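Local coordinates for intracellular protein transport protein USO1 (Saccharomyces cerevisiae S288c, PDB 6LSU) that acts as a membrane tether required for protein transport from the endoplasmic reticulum to the Golgi complex, at residues 115-120 / 210-215; 239-244 / 254-259; 437-442 / 536-541. All blocks are in the same frame, centred on the assembly; numbering follows the deposited sequence.

Overall arrangement
The three contacts sample the globular head of the tether, a superhelix of armadillo (ARM) repeats; the coiled-coil tail is absent from this chain. Contacts 1 and 2 are neighbours, their centres about 11 Å apart, and they touch through helix 251-264, whose segment 254-259 belongs to contact 2. There Asn254 and Ser258 meet Tyr117, Pro118 and Gly115 of the loop in contact 1. Contact 3 belongs to the other half of the head, beyond the chain's centre. Its centre lies about 46 Å from each of the others, with nearest atoms about 28 Å from contact 1 and 29 Å from contact 2. Contact 1 sets a loop on a helix, whereas contacts 2 and 3 set helix against helix.

Contact 1: 115-120 / 210-215; sequences GKYPSP and AILLLM
Tyr117 and Met215 approach from opposite directions, the phenol reaching out of a loop and the thioether out of a helix, and the hydroxyl comes up to the sulfur. This is the nearest approach, Tyr117 OH standing 3.6 Å from Met215 SD. The terminal methyl lies at the rim of the ring and close to its plane, with Met215 CE 4.2 Å from Tyr117 CE1, so sulfur and methyl border the phenol without lying over either ring face. A bend in the thioether explains this. Met215 runs extended as far as SD and then turns (chi3 57°), which brings CE back beside the ring edge, still near the hydroxyl, and towards Gly115. There the same methyl faces main chain, Met215 CE being 4.1 Å from Gly115 N; with no side chain on Gly115, it is the backbone itself that meets the methyl. Leu212, one turn earlier on the helix, borders the hydroxyl more loosely, its CD2 lying 4.5 Å from Tyr117 OH. All of this is van der Waals packing, spread over a modest 108 Å² of buried surface. Tyr117 also packs on Leu251 and Asn254 of helix 251-264 and on Arg111 of helix 103-112. The carboxylate of Asp255 approaches its hydroxyl too, but the modelled separation is too short for the bonding to be trusted. Leu212 continues the packing onto Ser107, Ser110 and Arg111. The example illustrates how a long connection is held in a helical-repeat protein: the loop between helix 103-112 and helix 132-143 folds back on its preceding helix and lays one aromatic side chain against helix 204-218, whose segment 210-215 belongs to the third repeat of the armadillo fold.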
loop_
_atom_site.group_PDB
_atom_site.type_symbol
_atom_site.label_atom_id
_atom_site.label_comp_id
_atom_site.label_asym_id
_atom_site.label_seq_id
_atom_site.Cartn_x
_atom_site.Cartn_y
_atom_site.Cartn_z
ATOM N N GLY A 115 9.220 11.260 4.410
ATOM C CA GLY A 115 8.695 10.044 5.063
ATOM C C GLY A 115 7.182 10.033 5.085
ATOM O O GLY A 115 6.586 10.989 4.546
ATOM N N LYS A 116 6.601 8.977 5.668
ATOM C CA LYS A 116 5.136 8.771 5.856
ATOM C C LYS A 116 4.915 8.735 7.360
ATOM O O LYS A 116 5.490 7.855 8.037
ATOM C CB LYS A 116 4.620 7.490 5.178
ATOM C CG LYS A 116 4.869 7.379 3.672
ATOM C CD LYS A 116 6.319 7.087 3.302
ATOM C CE LYS A 116 6.704 7.469 1.883
ATOM N NZ LYS A 116 8.173 7.383 1.683
ATOM N N TYR A 117 4.187 9.719 7.875
ATOM C CA TYR A 117 4.082 9.950 9.335
ATOM C C TYR A 117 2.619 9.780 9.741
ATOM O O TYR A 117 1.758 9.687 8.857
ATOM C CB TYR A 117 4.825 11.251 9.661
ATOM C CG TYR A 117 6.285 10.991 9.931
ATOM C CD1 TYR A 117 7.180 10.816 8.884
ATOM C CD2 TYR A 117 6.746 10.815 11.237
ATOM C CE1 TYR A 117 8.509 10.511 9.127
ATOM C CE2 TYR A 117 8.077 10.521 11.495
ATOM C CZ TYR A 117 8.957 10.371 10.427
ATOM O OH TYR A 117 10.281 10.098 10.557
ATOM N N PRO A 118 2.305 9.633 11.062
ATOM C CA PRO A 118 0.925 9.464 11.518
ATOM C C PRO A 118 0.100 10.697 11.138
ATOM O O PRO A 118 0.121 11.654 11.938
ATOM C CB PRO A 118 0.983 9.386 13.054
ATOM C CG PRO A 118 2.443 9.185 13.383
ATOM C CD PRO A 118 3.236 9.731 12.202
ATOM N N SER A 119 -0.555 10.635 9.959
ATOM C CA SER A 119 -1.284 11.752 9.290
ATOM C C SER A 119 -2.230 12.390 10.304
ATOM O O SER A 119 -2.187 13.605 10.511
ATOM C CB SER A 119 -2.032 11.316 8.022
ATOM O OG SER A 119 -1.317 10.327 7.290
ATOM N N PRO A 120 -3.062 11.584 11.012
ATOM C CA PRO A 120 -3.936 12.125 12.054
ATOM C C PRO A 120 -3.118 12.974 13.045
ATOM O O PRO A 120 -3.465 14.120 13.261
ATOM C CB PRO A 120 -4.560 10.876 12.713
ATOM C CG PRO A 120 -4.434 9.778 11.666
ATOM C CD PRO A 120 -3.172 10.113 10.898
ATOM N N ALA A 210 19.892 13.787 13.799
ATOM C CA ALA A 210 20.747 13.279 12.713
ATOM C C ALA A 210 19.978 12.263 11.857
ATOM O O ALA A 210 20.361 12.098 10.702
ATOM C CB ALA A 210 22.020 12.676 13.291
ATOM N N ILE A 211 19.017 11.515 12.427
ATOM C CA ILE A 211 18.128 10.576 11.664
ATOM C C ILE A 211 17.305 11.360 10.648
ATOM O O ILE A 211 17.255 10.933 9.494
ATOM C CB ILE A 211 17.218 9.778 12.622
ATOM C CG1 ILE A 211 18.049 9.035 13.667
ATOM C CG2 ILE A 211 16.359 8.789 11.809
ATOM C CD1 ILE A 211 17.245 8.417 14.753
ATOM N N LEU A 212 16.750 12.517 11.051
ATOM C CA LEU A 212 15.974 13.456 10.212
ATOM C C LEU A 212 16.858 13.987 9.081
ATOM O O LEU A 212 16.348 14.004 7.953
ATOM C CB LEU A 212 15.410 14.574 11.085
ATOM C CG LEU A 212 14.369 14.095 12.093
ATOM C CD1 LEU A 212 13.810 15.222 12.918
ATOM C CD2 LEU A 212 13.235 13.381 11.363
ATOM N N LEU A 213 18.108 14.390 9.346
ATOM C CA LEU A 213 18.960 15.035 8.309
ATOM C C LEU A 213 19.346 13.900 7.356
ATOM O O LEU A 213 19.310 14.059 6.095
ATOM C CB LEU A 213 20.156 15.743 8.958
ATOM C CG LEU A 213 21.218 16.286 7.998
ATOM C CD1 LEU A 213 20.633 17.324 7.071
ATOM C CD2 LEU A 213 22.432 16.886 8.725
ATOM N N LEU A 214 19.634 12.733 7.925
ATOM C CA LEU A 214 19.965 11.588 7.055
ATOM C C LEU A 214 18.766 11.281 6.146
ATOM O O LEU A 214 18.980 11.018 4.958
ATOM C CB LEU A 214 20.361 10.429 7.960
ATOM C CG LEU A 214 21.800 10.513 8.449
ATOM C CD1 LEU A 214 22.020 9.601 9.641
ATOM C CD2 LEU A 214 22.759 10.148 7.316
ATOM N N MET A 215 17.533 11.321 6.675
ATOM C CA MET A 215 16.337 11.092 5.836
ATOM C C MET A 215 16.353 12.065 4.653
ATOM O O MET A 215 16.092 11.603 3.526
ATOM C CB MET A 215 15.040 11.314 6.612
ATOM C CG MET A 215 14.604 10.138 7.464
ATOM S SD MET A 215 13.250 10.638 8.558
ATOM C CE MET A 215 12.152 11.198 7.258
#

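Contact 2: 239-244 / 254-259; sequences SIIEEE and NDCLSL
Helices 239-244 and 254-259 run nearly antiparallel, 159° between their directions and 9.8 Å between axes, and come nearest where the CA atoms of Ile241 and Cys256 are 6.8 Å apart. Cys256 points into the interface and its two side-chain atoms divide the work. Its CB lies against Ile241, with Ile241 CG1 3.5 Å from Cys256 CB and the CD1 methyl beside it. Its sulfur meets Ile240 instead, where the CG2 methyl, the branch anti to the backbone N of that isoleucine, faces it with Ile240 CG2 3.8 Å from Cys256 SG. The small cysteine thus fits against two consecutive isoleucines. Both segments lie in the fourth ARM repeat, and their antiparallel packing, across a short connection, is consistent with the helix pair of an armadillo repeat. Along the pair, Ile241 stretches out beyond CG1 (chi2 162°) and carries its CD1 past Cys256 CB towards Leu257. The two side chains cross at about a right angle and touch methyl to methyl, Ile241 CD1 being 4.1 Å from Leu257 CD2. Leu257 leaves its helix pointing neither at the partner nor away from it, and the touch comes from its CD2 end. The four residues are buried and the packing is wholly apolar, with 164 Å² removed from solvent. Beyond the pair, Cys256 also rests on Ile211 of helix 204-218, and Leu257 packs on Asn306 and Thr309 of helix 301-317. Polar residues beside this seam have outside partners: Glu244 forms a salt bridge with Arg207, and Asp255 forms one with Arg111.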
loop_
_atom_site.group_PDB
_atom_site.type_symbol
_atom_site.label_atom_id
_atom_site.label_comp_id
_atom_site.label_asym_id
_atom_site.label_seq_id
_atom_site.Cartn_x
_atom_site.Cartn_y
_atom_site.Cartn_z
ATOM N N SER A 239 19.636 -0.740 16.523
ATOM C CA SER A 239 19.965 -0.640 17.978
ATOM C C SER A 239 19.182 0.531 18.528
ATOM O O SER A 239 18.646 0.378 19.619
ATOM C CB SER A 239 21.416 -0.500 18.295
ATOM O OG SER A 239 22.189 -0.891 17.172
ATOM N N ILE A 240 19.088 1.638 17.788
ATOM C CA ILE A 240 18.306 2.820 18.269
ATOM C C ILE A 240 16.854 2.362 18.466
ATOM O O ILE A 240 16.294 2.617 19.515
ATOM C CB ILE A 240 18.431 4.011 17.302
ATOM C CG1 ILE A 240 19.884 4.432 17.102
ATOM C CG2 ILE A 240 17.565 5.168 17.809
ATOM C CD1 ILE A 240 20.060 5.555 16.121
ATOM N N ILE A 241 16.269 1.690 17.456
ATOM C CA ILE A 241 14.886 1.153 17.519
ATOM C C ILE A 241 14.764 0.273 18.777
ATOM O O ILE A 241 13.827 0.535 19.560
ATOM C CB ILE A 241 14.500 0.400 16.229
ATOM C CG1 ILE A 241 14.377 1.355 15.030
ATOM C CG2 ILE A 241 13.191 -0.419 16.424
ATOM C CD1 ILE A 241 14.416 0.683 13.705
ATOM N N GLU A 242 15.648 -0.716 18.998
ATOM C CA GLU A 242 15.497 -1.573 20.208
ATOM C C GLU A 242 15.721 -0.762 21.493
ATOM O O GLU A 242 14.942 -0.942 22.435
ATOM C CB GLU A 242 16.343 -2.841 20.224
ATOM C CG GLU A 242 15.651 -3.956 21.033
ATOM C CD GLU A 242 14.131 -4.156 20.892
ATOM O OE1 GLU A 242 13.602 -4.194 19.731
ATOM O OE2 GLU A 242 13.462 -4.281 21.955
ATOM N N GLU A 243 16.675 0.161 21.486
ATOM C CA GLU A 243 16.978 1.083 22.615
ATOM C C GLU A 243 15.738 1.948 22.936
ATOM O O GLU A 243 15.449 2.163 24.142
ATOM C CB GLU A 243 18.234 1.866 22.231
ATOM C CG GLU A 243 19.086 2.328 23.385
ATOM C CD GLU A 243 20.151 3.304 22.896
ATOM O OE1 GLU A 243 20.865 2.986 21.889
ATOM O OE2 GLU A 243 20.210 4.411 23.462
ATOM N N GLU A 244 14.937 2.368 21.951
ATOM C CA GLU A 244 13.741 3.232 22.227
ATOM C C GLU A 244 12.447 2.432 22.480
ATOM O O GLU A 244 11.407 3.068 22.725
ATOM C CB GLU A 244 13.582 4.223 21.087
ATOM C CG GLU A 244 14.681 5.264 21.087
ATOM C CD GLU A 244 14.651 6.184 22.295
ATOM O OE1 GLU A 244 13.539 6.695 22.619
ATOM O OE2 GLU A 244 15.748 6.427 22.880
ATOM N N ASN A 254 9.761 5.787 14.151
ATOM C CA ASN A 254 9.135 6.166 12.853
ATOM C C ASN A 254 10.230 6.746 11.941
ATOM O O ASN A 254 10.354 6.311 10.766
ATOM C CB ASN A 254 8.029 7.191 13.073
ATOM C CG ASN A 254 6.990 7.187 11.982
ATOM O OD1 ASN A 254 5.891 7.635 12.196
ATOM N ND2 ASN A 254 7.300 6.668 10.833
ATOM N N ASP A 255 11.039 7.660 12.482
ATOM C CA ASP A 255 12.203 8.248 11.747
ATOM C C ASP A 255 13.162 7.112 11.349
ATOM O O ASP A 255 13.405 6.945 10.163
ATOM C CB ASP A 255 12.882 9.351 12.546
ATOM C CG ASP A 255 11.930 10.432 13.086
ATOM O OD1 ASP A 255 12.233 10.971 14.152
ATOM O OD2 ASP A 255 10.888 10.744 12.450
ATOM N N CYS A 256 13.596 6.284 12.297
ATOM C CA CYS A 256 14.531 5.167 12.015
ATOM C C CYS A 256 13.966 4.313 10.894
ATOM O O CYS A 256 14.706 4.168 9.849
ATOM C CB CYS A 256 14.784 4.321 13.250
ATOM S SG CYS A 256 15.858 5.161 14.428
ATOM N N LEU A 257 12.706 3.862 11.028
ATOM C CA LEU A 257 12.074 3.023 9.975
ATOM C C LEU A 257 12.006 3.818 8.656
ATOM O O LEU A 257 12.300 3.265 7.600
ATOM C CB LEU A 257 10.702 2.518 10.451
ATOM C CG LEU A 257 10.739 1.612 11.684
ATOM C CD1 LEU A 257 9.399 1.612 12.387
ATOM C CD2 LEU A 257 11.173 0.212 11.303
ATOM N N SER A 258 11.628 5.083 8.729
ATOM C CA SER A 258 11.419 5.962 7.555
ATOM C C SER A 258 12.758 6.098 6.815
ATOM O O SER A 258 12.794 6.092 5.559
ATOM C CB SER A 258 10.909 7.281 7.994
ATOM O OG SER A 258 9.851 7.677 7.159
ATOM N N LEU A 259 13.844 6.225 7.584
ATOM C CA LEU A 259 15.200 6.319 7.005
ATOM C C LEU A 259 15.583 4.954 6.398
ATOM O O LEU A 259 16.022 4.920 5.220
ATOM C CB LEU A 259 16.196 6.810 8.069
ATOM C CG LEU A 259 17.650 6.763 7.631
ATOM C CD1 LEU A 259 17.836 7.580 6.356
ATOM C CD2 LEU A 259 18.572 7.223 8.749
#

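Contact 3: 437-442 / 536-541; sequences DNFDLQ and EELREI
Phe439 carries its ring on a CG placed opposite the backbone N (chi1 172°), which sends the phenyl group across to Glu537 and Leu538, while Leu538 holds CG anti to its carbonyl carbon (chi1 -62°), bringing that branch point up to the ring. This is helix-to-helix packing in the armadillo-like head: the first turn of helix 439-459, in the eighth ARM repeat, lies against helix 535-543, although 93 residues, including a charged region at 470-492, separate the segments in sequence. Asn438 sits at the N-cap of helix 439-459 and accepts a weak capping bond at OD1 from Leu441 N, 3.3 Å away. Glu537 meets the phenyl group at its edge, near the ring plane, with its CB 4.0 Å from Phe439 CZ. Beyond CB the chain bends at chi2, and its carboxylate plane stands 75° from the ring plane. Leu538 comes to the ring obliquely, Leu538 CG lying 4.2 Å from Phe439 CE1, and the two side chains overlap in passing, each heading towards the other's helix. Its methyls go on to Gln442, crossing that side chain at about a right angle, so the leucine is wedged between the ring and the amide. With an alanine in place of Leu538, CG and both methyls are gone, which is likely to open a gap between the helices and leave the Phe439 ring and the Gln442 side chain without this neighbour. Outside the pair, Phe439 also meets the ring of Tyr534, and Leu538 touches Leu446 farther along helix 439-459. The amide nitrogen of Gln442 donates to Phe435 O; the other end of that amide, Gln442 OE1, faces a methyl, 3.4 Å from Leu538 CD1.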
loop_
_atom_site.group_PDB
_atom_site.type_symbol
_atom_site.label_atom_id
_atom_site.label_comp_id
_atom_site.label_asym_id
_atom_site.label_seq_id
_atom_site.Cartn_x
_atom_site.Cartn_y
_atom_site.Cartn_z
ATOM N N ASP A 437 0.773 -18.375 -11.440
ATOM C CA ASP A 437 1.719 -19.097 -12.350
ATOM C C ASP A 437 2.091 -20.476 -11.822
ATOM O O ASP A 437 3.188 -20.931 -12.118
ATOM C CB ASP A 437 2.998 -18.299 -12.540
ATOM C CG ASP A 437 2.731 -17.022 -13.286
ATOM O OD1 ASP A 437 1.984 -17.098 -14.296
ATOM O OD2 ASP A 437 3.275 -15.976 -12.858
ATOM N N ASN A 438 1.173 -21.143 -11.129
ATOM C CA ASN A 438 1.371 -22.486 -10.534
ATOM C C ASN A 438 0.159 -23.362 -10.869
ATOM O O ASN A 438 -0.745 -23.611 -9.982
ATOM C CB ASN A 438 1.583 -22.289 -9.050
ATOM C CG ASN A 438 2.251 -23.454 -8.381
ATOM O OD1 ASN A 438 2.092 -24.612 -8.821
ATOM N ND2 ASN A 438 2.962 -23.159 -7.287
ATOM N N PHE A 439 0.104 -23.819 -12.107
ATOM C CA PHE A 439 -0.958 -24.727 -12.610
ATOM C C PHE A 439 -1.205 -25.923 -11.683
ATOM O O PHE A 439 -2.358 -26.247 -11.419
ATOM C CB PHE A 439 -0.658 -25.236 -14.015
ATOM C CG PHE A 439 -1.659 -26.293 -14.418
ATOM C CD1 PHE A 439 -2.941 -25.952 -14.842
ATOM C CD2 PHE A 439 -1.338 -27.646 -14.317
ATOM C CE1 PHE A 439 -3.855 -26.938 -15.178
ATOM C CE2 PHE A 439 -2.262 -28.627 -14.638
ATOM C CZ PHE A 439 -3.519 -28.273 -15.060
ATOM N N ASP A 440 -0.172 -26.592 -11.212
ATOM C CA ASP A 440 -0.344 -27.810 -10.367
ATOM C C ASP A 440 -1.102 -27.402 -9.105
ATOM O O ASP A 440 -2.042 -28.118 -8.646
ATOM C CB ASP A 440 1.002 -28.476 -10.059
ATOM C CG ASP A 440 1.831 -28.836 -11.305
ATOM O OD1 ASP A 440 1.213 -29.135 -12.364
ATOM O OD2 ASP A 440 3.112 -28.807 -11.202
ATOM N N LEU A 441 -0.755 -26.260 -8.529
ATOM C CA LEU A 441 -1.349 -25.891 -7.221
ATOM C C LEU A 441 -2.806 -25.438 -7.444
ATOM O O LEU A 441 -3.683 -25.600 -6.563
ATOM C CB LEU A 441 -0.485 -24.778 -6.638
ATOM C CG LEU A 441 -0.526 -24.655 -5.120
ATOM C CD1 LEU A 441 -0.232 -25.986 -4.446
ATOM C CD2 LEU A 441 0.491 -23.620 -4.691
ATOM N N GLN A 442 -3.057 -24.887 -8.625
ATOM C CA GLN A 442 -4.410 -24.494 -9.060
ATOM C C GLN A 442 -5.252 -25.765 -9.233
ATOM O O GLN A 442 -6.259 -25.936 -8.480
ATOM C CB GLN A 442 -4.331 -23.662 -10.323
ATOM C CG GLN A 442 -4.100 -22.206 -10.023
ATOM C CD GLN A 442 -3.784 -21.423 -11.272
ATOM O OE1 GLN A 442 -4.425 -21.613 -12.300
ATOM N NE2 GLN A 442 -2.766 -20.566 -11.201
ATOM N N GLU A 536 -7.983 -24.675 -19.728
ATOM C CA GLU A 536 -8.987 -25.654 -20.224
ATOM C C GLU A 536 -9.247 -26.721 -19.153
ATOM O O GLU A 536 -10.390 -26.912 -18.766
ATOM C CB GLU A 536 -8.533 -26.267 -21.548
ATOM C CG GLU A 536 -9.693 -26.525 -22.494
ATOM C CD GLU A 536 -9.310 -27.016 -23.882
ATOM O OE1 GLU A 536 -8.316 -26.497 -24.444
ATOM O OE2 GLU A 536 -10.008 -27.920 -24.399
ATOM N N GLU A 537 -8.210 -27.359 -18.631
ATOM C CA GLU A 537 -8.338 -28.414 -17.598
ATOM C C GLU A 537 -9.146 -27.903 -16.414
ATOM O O GLU A 537 -9.927 -28.696 -15.850
ATOM C CB GLU A 537 -6.984 -28.837 -17.045
ATOM C CG GLU A 537 -6.809 -30.350 -16.942
ATOM C CD GLU A 537 -5.717 -30.899 -17.853
ATOM O OE1 GLU A 537 -5.139 -31.957 -17.505
ATOM O OE2 GLU A 537 -5.426 -30.259 -18.910
ATOM N N LEU A 538 -8.918 -26.657 -15.997
ATOM C CA LEU A 538 -9.539 -26.089 -14.782
ATOM C C LEU A 538 -11.017 -25.828 -15.107
ATOM O O LEU A 538 -11.891 -26.155 -14.283
ATOM C CB LEU A 538 -8.804 -24.806 -14.383
ATOM C CG LEU A 538 -7.327 -24.947 -14.023
ATOM C CD1 LEU A 538 -6.654 -23.576 -14.003
ATOM C CD2 LEU A 538 -7.154 -25.628 -12.678
ATOM N N ARG A 539 -11.289 -25.243 -16.272
ATOM C CA ARG A 539 -12.680 -25.029 -16.761
ATOM C C ARG A 539 -13.441 -26.356 -16.686
ATOM O O ARG A 539 -14.472 -26.440 -15.964
ATOM C CB ARG A 539 -12.651 -24.434 -18.171
ATOM C CG ARG A 539 -12.213 -22.975 -18.201
ATOM C CD ARG A 539 -11.898 -22.487 -19.599
ATOM N NE ARG A 539 -11.757 -21.037 -19.745
ATOM C CZ ARG A 539 -12.743 -20.200 -20.115
ATOM N NH1 ARG A 539 -13.962 -20.649 -20.353
ATOM N NH2 ARG A 539 -12.507 -18.910 -20.257
ATOM N N GLU A 540 -12.865 -27.375 -17.330
ATOM C CA GLU A 540 -13.416 -28.747 -17.436
ATOM C C GLU A 540 -13.712 -29.330 -16.071
ATOM O O GLU A 540 -14.744 -29.940 -15.964
ATOM C CB GLU A 540 -12.465 -29.651 -18.219
ATOM C CG GLU A 540 -12.537 -29.365 -19.710
ATOM C CD GLU A 540 -13.957 -29.091 -20.209
ATOM O OE1 GLU A 540 -14.217 -27.923 -20.689
ATOM O OE2 GLU A 540 -14.814 -30.024 -20.075
ATOM N N ILE A 541 -12.849 -29.159 -15.085
ATOM C CA ILE A 541 -13.106 -29.694 -13.714
ATOM C C ILE A 541 -14.336 -29.013 -13.123
ATOM O O ILE A 541 -15.045 -29.647 -12.322
ATOM C CB ILE A 541 -11.872 -29.502 -12.794
ATOM C CG1 ILE A 541 -10.693 -30.349 -13.272
ATOM C CG2 ILE A 541 -12.237 -29.806 -11.334
ATOM C CD1 ILE A 541 -9.401 -30.051 -12.555
#